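SusD/RagB family nutrient-binding outer membrane lipoprotein (Bacteroides vulgatus, PDB 4F7A) probably binds nutrient glycans, perhaps mucin O-glycans, at the outer membrane, as a lipoprotein of the SusD family with a TPR-like helical fold. Local coordinates at residues Lys30-Asn35 / Val122-Arg127; Thr48-Asn53 / Glu434-Trp439. All coordinates share one frame; numbering follows the deposited sequence.

Contact 1. Residues Lys30-Asn35 / Val122-Arg127; sequences KGIYFN and VEAMHR
Ile-32 O takes a hydrogen bond from Arg-127 NH2 at 2.9 Å, the one polar bond across this contact. It is well bent, with an N-H...O angle of 131°, and the donor stands above the carbonyl plane instead of on a lone pair; the oxygen in turn is tilted out of the guanidinium plane. The arginine chain leaves its helix toward the loop and bends at its third torsion (chi3 54°), which brings the guanidinium alongside Ile-32 CG2 and the carbonyl of the same residue. Arg-127 thus meets both the carbonyl and the CG2 methyl of Ile-32: its NE lies 3.7 Å from CG2, while NH2 reaches the carbonyl oxygen and also comes near Tyr-33 CA. Ile-32 has the largest share of the buried surface. Its CD1 packs on Glu-123 CG at 3.8 Å, the two side chains crossing at about a right angle. Glu-123 bends at chi2 (61°), and its OE2 comes within 3.7 Å of Ile-32 CG2. Ala-124 completes the seat, its methyl CB 4.3 Å from Ile-32 CG1. Within the helix, Val-122 O accepts from both His-126 ND1, at 3.0 Å, and His-126 N, from opposite faces of the carbonyl plane. Past Ile-32, Tyr-33 O accepts from Tyr-248 OH, and the Phe-34 ring meets those of Phe-49 and Tyr-88. Tyr-33 is the centre of an inverse gamma turn, which bends the loop following helix 15-30 just where it meets helix 111-132: a tight turn held to the helix by Ile-32 packing and one arginine bond, in the buried interior of the TPR-like, largely helical SusD fold.

Contact 2. Residues Thr48-Asn53 / Glu434-Trp439; sequences TFQNLN and EGMEAW
Met-436, a selenomethionine, lays its terminal methyl against the ring of Phe-49, with CE 3.4 Å from CE1. The two side chains cross at about a right angle. The same methyl also touches Gln-50, lying 3.8 Å from its CB, and further back along the chain Met-436 CG rests against the carboxamide carbon, Gln-50 CD, again at 3.8 Å. Extended, with CG anti to the backbone N (chi1 161°), Gln-50 reaches the start of the facing helix. There its NE2 donates to Glu-434 OE2 at 2.9 Å, meeting that oxygen nearly along its C-O direction; amide and carboxylate planes are almost perpendicular. Glu-434 is the N-cap of helix 435-445. Its CB points away from Gln-50, but the chain bends at chi2 (-66°) and folds the carboxylate back over the first turn: OE1 accepts from Glu-437 N at 2.9 Å in a nearly straight bond, and OE2 from Met-436 N at 3.0 Å, from above the carboxylate plane. The cap and the inter-segment bond thus share OE2, and the nearby amide dipoles of the helix start would tend to stabilise the carboxylate charge. Gln-50 NE2 has a further acceptor in Asp-55 OD1. The contact sets the C-terminal end of helix 44-51, with its wider pi-type turn, against the N terminus of helix 435-445, while helix 84-104 packs on Phe-49 through Tyr-88 and Thr-89.

Arg-127 joins the two contacts, whose centres are about 12 Å apart. From contact 1 its NH1 forms a salt bridge with Glu-434 OE2 at 3.0 Å, and its NH2 lies 3.1 Å from Gln-50 OE1, probably hydrogen-bonded. The guanidinium therefore spans both members of the polar pair in contact 2, and would help hold the glutamate ionised. Apolar packing runs alongside: Arg-127 CZ is 3.6 Å from the Met-436 selenium, and Phe-34 CB 3.6 Å from Phe-49 CD2. In sequence the two contacts interleave; in space the loop after helix 15-30 and helices 44-51, 111-132 and 435-445 meet near the centre of the molecule.

Contact 1. Residues Lys30-Asn35 / Val122-Arg127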
loop_
_atom_site.group_PDB
_atom_site.type_symbol
_atom_site.label_atom_id
_atom_site.label_comp_id
_atom_site.label_asym_id
_atom_site.label_seq_id
_atom_site.Cartn_x
_atom_site.Cartn_y
_atom_site.Cartn_z
ATOM N N LYS A 30 8.157 13.358 -1.239
ATOM C CA LYS A 30 8.520 12.778 -2.538
ATOM C C LYS A 30 9.036 11.349 -2.416
ATOM O O LYS A 30 9.093 10.629 -3.401
ATOM C CB LYS A 30 9.589 13.621 -3.225
ATOM C CG LYS A 30 9.071 14.975 -3.661
ATOM C CD LYS A 30 10.127 15.740 -4.461
ATOM C CE LYS A 30 9.551 17.044 -5.018
ATOM N NZ LYS A 30 10.561 17.929 -5.667
ATOM N N GLY A 31 9.411 10.954 -1.209
ATOM C CA GLY A 31 10.115 9.701 -0.989
ATOM C C GLY A 31 9.253 8.552 -0.481
ATOM O O GLY A 31 9.765 7.461 -0.277
ATOM N N ILE A 32 7.964 8.787 -0.266
ATOM C CA ILE A 32 7.048 7.714 0.207
ATOM C C ILE A 32 6.669 6.776 -0.973
ATOM O O ILE A 32 7.086 5.624 -0.988
ATOM C CB ILE A 32 5.799 8.294 0.904
ATOM C CG1 ILE A 32 6.203 9.101 2.146
ATOM C CG2 ILE A 32 4.781 7.156 1.255
ATOM C CD1 ILE A 32 5.090 10.070 2.665
ATOM N N TYR A 33 5.855 7.275 -1.919
ATOM C CA TYR A 33 5.634 6.643 -3.258
ATOM C C TYR A 33 6.767 7.197 -4.096
ATOM O O TYR A 33 6.646 8.245 -4.780
ATOM C CB TYR A 33 4.297 7.068 -3.813
ATOM C CG TYR A 33 3.700 6.282 -4.980
ATOM C CD1 TYR A 33 3.116 5.021 -4.794
ATOM C CD2 TYR A 33 3.609 6.852 -6.233
ATOM C CE1 TYR A 33 2.501 4.353 -5.843
ATOM C CE2 TYR A 33 2.993 6.196 -7.274
ATOM C CZ TYR A 33 2.437 4.952 -7.074
ATOM O OH TYR A 33 1.819 4.332 -8.127
ATOM N N PHE A 34 7.889 6.512 -3.949
ATOM C CA PHE A 34 9.202 7.112 -4.106
ATOM C C PHE A 34 9.404 7.668 -5.494
ATOM O O PHE A 34 9.322 6.939 -6.473
ATOM C CB PHE A 34 10.279 6.065 -3.812
ATOM C CG PHE A 34 11.673 6.614 -3.815
ATOM C CD1 PHE A 34 12.369 6.754 -5.004
ATOM C CD2 PHE A 34 12.293 6.978 -2.632
ATOM C CE1 PHE A 34 13.647 7.260 -5.022
ATOM C CE2 PHE A 34 13.585 7.491 -2.643
ATOM C CZ PHE A 34 14.262 7.625 -3.830
ATOM N N ASN A 35 9.665 8.968 -5.582
ATOM C CA ASN A 35 10.148 9.534 -6.845
ATOM C C ASN A 35 11.013 10.751 -6.592
ATOM O O ASN A 35 10.902 11.790 -7.260
ATOM C CB ASN A 35 9.001 9.816 -7.801
ATOM C CG ASN A 35 9.413 9.675 -9.261
ATOM O OD1 ASN A 35 10.345 8.915 -9.589
ATOM N ND2 ASN A 35 8.712 10.380 -10.153
ATOM N N VAL A 122 5.881 7.654 10.083
ATOM C CA VAL A 122 5.109 6.420 10.243
ATOM C C VAL A 122 4.521 5.984 8.905
ATOM O O VAL A 122 4.550 4.794 8.563
ATOM C CB VAL A 122 3.970 6.569 11.273
ATOM C CG1 VAL A 122 3.085 5.316 11.277
ATOM C CG2 VAL A 122 4.526 6.851 12.636
ATOM N N GLU A 123 3.998 6.944 8.142
ATOM C CA GLU A 123 3.504 6.647 6.782
ATOM C C GLU A 123 4.586 5.968 5.918
ATOM O O GLU A 123 4.317 4.996 5.237
ATOM C CB GLU A 123 2.986 7.922 6.089
ATOM C CG GLU A 123 2.725 7.759 4.573
ATOM C CD GLU A 123 1.685 6.726 4.225
ATOM O OE1 GLU A 123 0.889 6.323 5.118
ATOM O OE2 GLU A 123 1.662 6.313 3.033
ATOM N N ALA A 124 5.809 6.495 5.944
ATOM C CA ALA A 124 6.913 5.920 5.173
ATOM C C ALA A 124 7.311 4.552 5.687
ATOM O O ALA A 124 7.478 3.616 4.917
ATOM C CB ALA A 124 8.147 6.849 5.194
HETATM N N MSE A 125 7.494 4.430 6.998
HETATM C CA MSE A 125 8.186 3.264 7.511
HETATM C C MSE A 125 7.279 2.058 7.770
HETATM O O MSE A 125 7.761 0.940 7.805
HETATM C CB MSE A 125 8.980 3.626 8.767
HETATM C CG MSE A 125 10.032 4.712 8.517
HETATM SE SE MSE A 125 11.159 4.387 6.995
HETATM C CE MSE A 125 12.228 2.972 7.762
ATOM N N HIS A 126 5.978 2.256 7.938
ATOM C CA HIS A 126 5.099 1.086 8.077
ATOM C C HIS A 126 5.110 0.331 6.752
ATOM O O HIS A 126 5.030 -0.888 6.750
ATOM C CB HIS A 126 3.677 1.455 8.562
ATOM C CG HIS A 126 2.734 1.856 7.467
ATOM N ND1 HIS A 126 2.769 3.098 6.885
ATOM C CD2 HIS A 126 1.768 1.163 6.823
ATOM C CE1 HIS A 126 1.842 3.167 5.942
ATOM N NE2 HIS A 126 1.226 2.001 5.878
ATOM N N ARG A 127 5.265 1.052 5.630
ATOM C CA ARG A 127 5.399 0.405 4.317
ATOM C C ARG A 127 6.654 -0.499 4.206
ATOM O O ARG A 127 6.623 -1.521 3.520
ATOM C CB ARG A 127 5.428 1.464 3.215
ATOM C CG ARG A 127 4.082 2.137 2.979
ATOM C CD ARG A 127 4.218 3.499 2.286
ATOM N NE ARG A 127 4.976 3.512 1.031
ATOM C CZ ARG A 127 4.481 3.228 -0.184
ATOM N NH1 ARG A 127 3.230 2.835 -0.360
ATOM N NH2 ARG A 127 5.262 3.338 -1.252
#

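Contact 2. Residues Thr48-Asn53 / Glu434-Trp439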
loop_
_atom_site.group_PDB
_atom_site.type_symbol
_atom_site.label_atom_id
_atom_site.label_comp_id
_atom_site.label_asym_id
_atom_site.label_seq_id
_atom_site.Cartn_x
_atom_site.Cartn_y
_atom_site.Cartn_z
ATOM N N THR A 48 11.798 -0.456 -9.370
ATOM C CA THR A 48 12.216 -1.578 -8.480
ATOM C C THR A 48 11.805 -1.421 -7.021
ATOM O O THR A 48 11.641 -2.414 -6.313
ATOM C CB THR A 48 13.749 -1.848 -8.566
ATOM O OG1 THR A 48 14.469 -0.746 -7.999
ATOM C CG2 THR A 48 14.196 -2.055 -10.036
ATOM N N PHE A 49 11.646 -0.185 -6.555
ATOM C CA PHE A 49 11.099 0.109 -5.212
ATOM C C PHE A 49 9.780 -0.635 -5.013
ATOM O O PHE A 49 9.613 -1.417 -4.071
ATOM C CB PHE A 49 10.882 1.638 -5.077
ATOM C CG PHE A 49 10.603 2.134 -3.656
ATOM C CD1 PHE A 49 9.375 1.962 -3.058
ATOM C CD2 PHE A 49 11.565 2.848 -2.960
ATOM C CE1 PHE A 49 9.138 2.450 -1.765
ATOM C CE2 PHE A 49 11.329 3.345 -1.697
ATOM C CZ PHE A 49 10.126 3.133 -1.092
ATOM N N GLN A 50 8.879 -0.447 -5.966
ATOM C CA GLN A 50 7.533 -0.949 -5.837
ATOM C C GLN A 50 6.936 -1.657 -7.053
ATOM O O GLN A 50 6.189 -2.628 -6.884
ATOM C CB GLN A 50 6.676 0.250 -5.413
ATOM C CG GLN A 50 5.242 0.160 -5.620
ATOM C CD GLN A 50 4.447 1.135 -4.748
ATOM O OE1 GLN A 50 4.986 2.043 -4.070
ATOM N NE2 GLN A 50 3.160 0.958 -4.790
ATOM N N ASN A 51 7.178 -1.164 -8.268
ATOM C CA ASN A 51 6.388 -1.650 -9.401
ATOM C C ASN A 51 6.658 -3.104 -9.751
ATOM O O ASN A 51 5.720 -3.859 -10.057
ATOM C CB ASN A 51 6.556 -0.777 -10.646
ATOM C CG ASN A 51 5.460 -1.005 -11.662
ATOM O OD1 ASN A 51 5.745 -1.312 -12.817
ATOM N ND2 ASN A 51 4.171 -0.861 -11.234
ATOM N N LEU A 52 7.922 -3.512 -9.677
ATOM C CA LEU A 52 8.273 -4.906 -9.957
ATOM C C LEU A 52 8.186 -5.844 -8.739
ATOM O O LEU A 52 8.524 -7.033 -8.836
ATOM C CB LEU A 52 9.642 -4.996 -10.590
ATOM C CG LEU A 52 9.779 -4.474 -12.013
ATOM C CD1 LEU A 52 11.257 -4.318 -12.350
ATOM C CD2 LEU A 52 9.081 -5.391 -13.043
ATOM N N ASN A 53 7.745 -5.315 -7.601
ATOM C CA ASN A 53 7.483 -6.113 -6.414
ATOM C C ASN A 53 5.997 -6.001 -6.013
ATOM O O ASN A 53 5.134 -6.684 -6.555
ATOM C CB ASN A 53 8.415 -5.650 -5.285
ATOM C CG ASN A 53 9.855 -5.859 -5.617
ATOM O OD1 ASN A 53 10.344 -6.993 -5.603
ATOM N ND2 ASN A 53 10.552 -4.783 -5.898
ATOM N N GLU A 434 -2.327 1.749 -5.638
ATOM C CA GLU A 434 -1.259 1.712 -4.628
ATOM C C GLU A 434 -1.051 0.284 -4.143
ATOM O O GLU A 434 -1.739 -0.189 -3.235
ATOM C CB GLU A 434 -1.576 2.657 -3.457
ATOM C CG GLU A 434 -0.317 3.168 -2.725
ATOM C CD GLU A 434 0.402 2.042 -2.023
ATOM O OE1 GLU A 434 -0.142 1.603 -0.988
ATOM O OE2 GLU A 434 1.487 1.594 -2.506
ATOM N N GLY A 435 -0.054 -0.369 -4.724
ATOM C CA GLY A 435 0.159 -1.796 -4.545
ATOM C C GLY A 435 0.635 -2.230 -3.169
ATOM O O GLY A 435 0.414 -3.378 -2.779
HETATM N N MSE A 436 1.313 -1.359 -2.432
HETATM C CA MSE A 436 1.803 -1.754 -1.091
HETATM C C MSE A 436 0.672 -2.032 -0.113
HETATM O O MSE A 436 0.653 -3.089 0.500
HETATM C CB MSE A 436 2.775 -0.760 -0.479
HETATM C CG MSE A 436 3.997 -0.534 -1.309
HETATM SE SE MSE A 436 5.546 -0.190 -0.168
HETATM C CE MSE A 436 6.834 -0.041 -1.597
ATOM N N GLU A 437 -0.272 -1.111 0.042
ATOM C CA GLU A 437 -1.384 -1.406 0.953
ATOM C C GLU A 437 -2.145 -2.649 0.496
ATOM O O GLU A 437 -2.519 -3.508 1.322
ATOM C CB GLU A 437 -2.317 -0.213 1.107
ATOM C CG GLU A 437 -3.399 -0.422 2.188
ATOM C CD GLU A 437 -2.859 -0.769 3.578
ATOM O OE1 GLU A 437 -1.675 -0.492 3.879
ATOM O OE2 GLU A 437 -3.627 -1.349 4.392
ATOM N N ALA A 438 -2.331 -2.773 -0.811
ATOM C CA ALA A 438 -3.083 -3.908 -1.386
ATOM C C ALA A 438 -2.419 -5.240 -1.064
ATOM O O ALA A 438 -3.070 -6.197 -0.633
ATOM C CB ALA A 438 -3.222 -3.735 -2.909
ATOM N N TRP A 439 -1.108 -5.283 -1.254
ATOM C CA TRP A 439 -0.351 -6.486 -1.022
ATOM C C TRP A 439 -0.265 -6.822 0.473
ATOM O O TRP A 439 -0.363 -7.970 0.838
ATOM C CB TRP A 439 1.041 -6.385 -1.649
ATOM C CG TRP A 439 1.825 -7.706 -1.561
ATOM C CD1 TRP A 439 1.315 -8.957 -1.698
ATOM C CD2 TRP A 439 3.248 -7.867 -1.365
ATOM N NE1 TRP A 439 2.319 -9.906 -1.557
ATOM C CE2 TRP A 439 3.513 -9.255 -1.354
ATOM C CE3 TRP A 439 4.315 -6.968 -1.165
ATOM C CZ2 TRP A 439 4.786 -9.760 -1.180
ATOM C CZ3 TRP A 439 5.574 -7.469 -0.978
ATOM C CH2 TRP A 439 5.807 -8.862 -0.988
#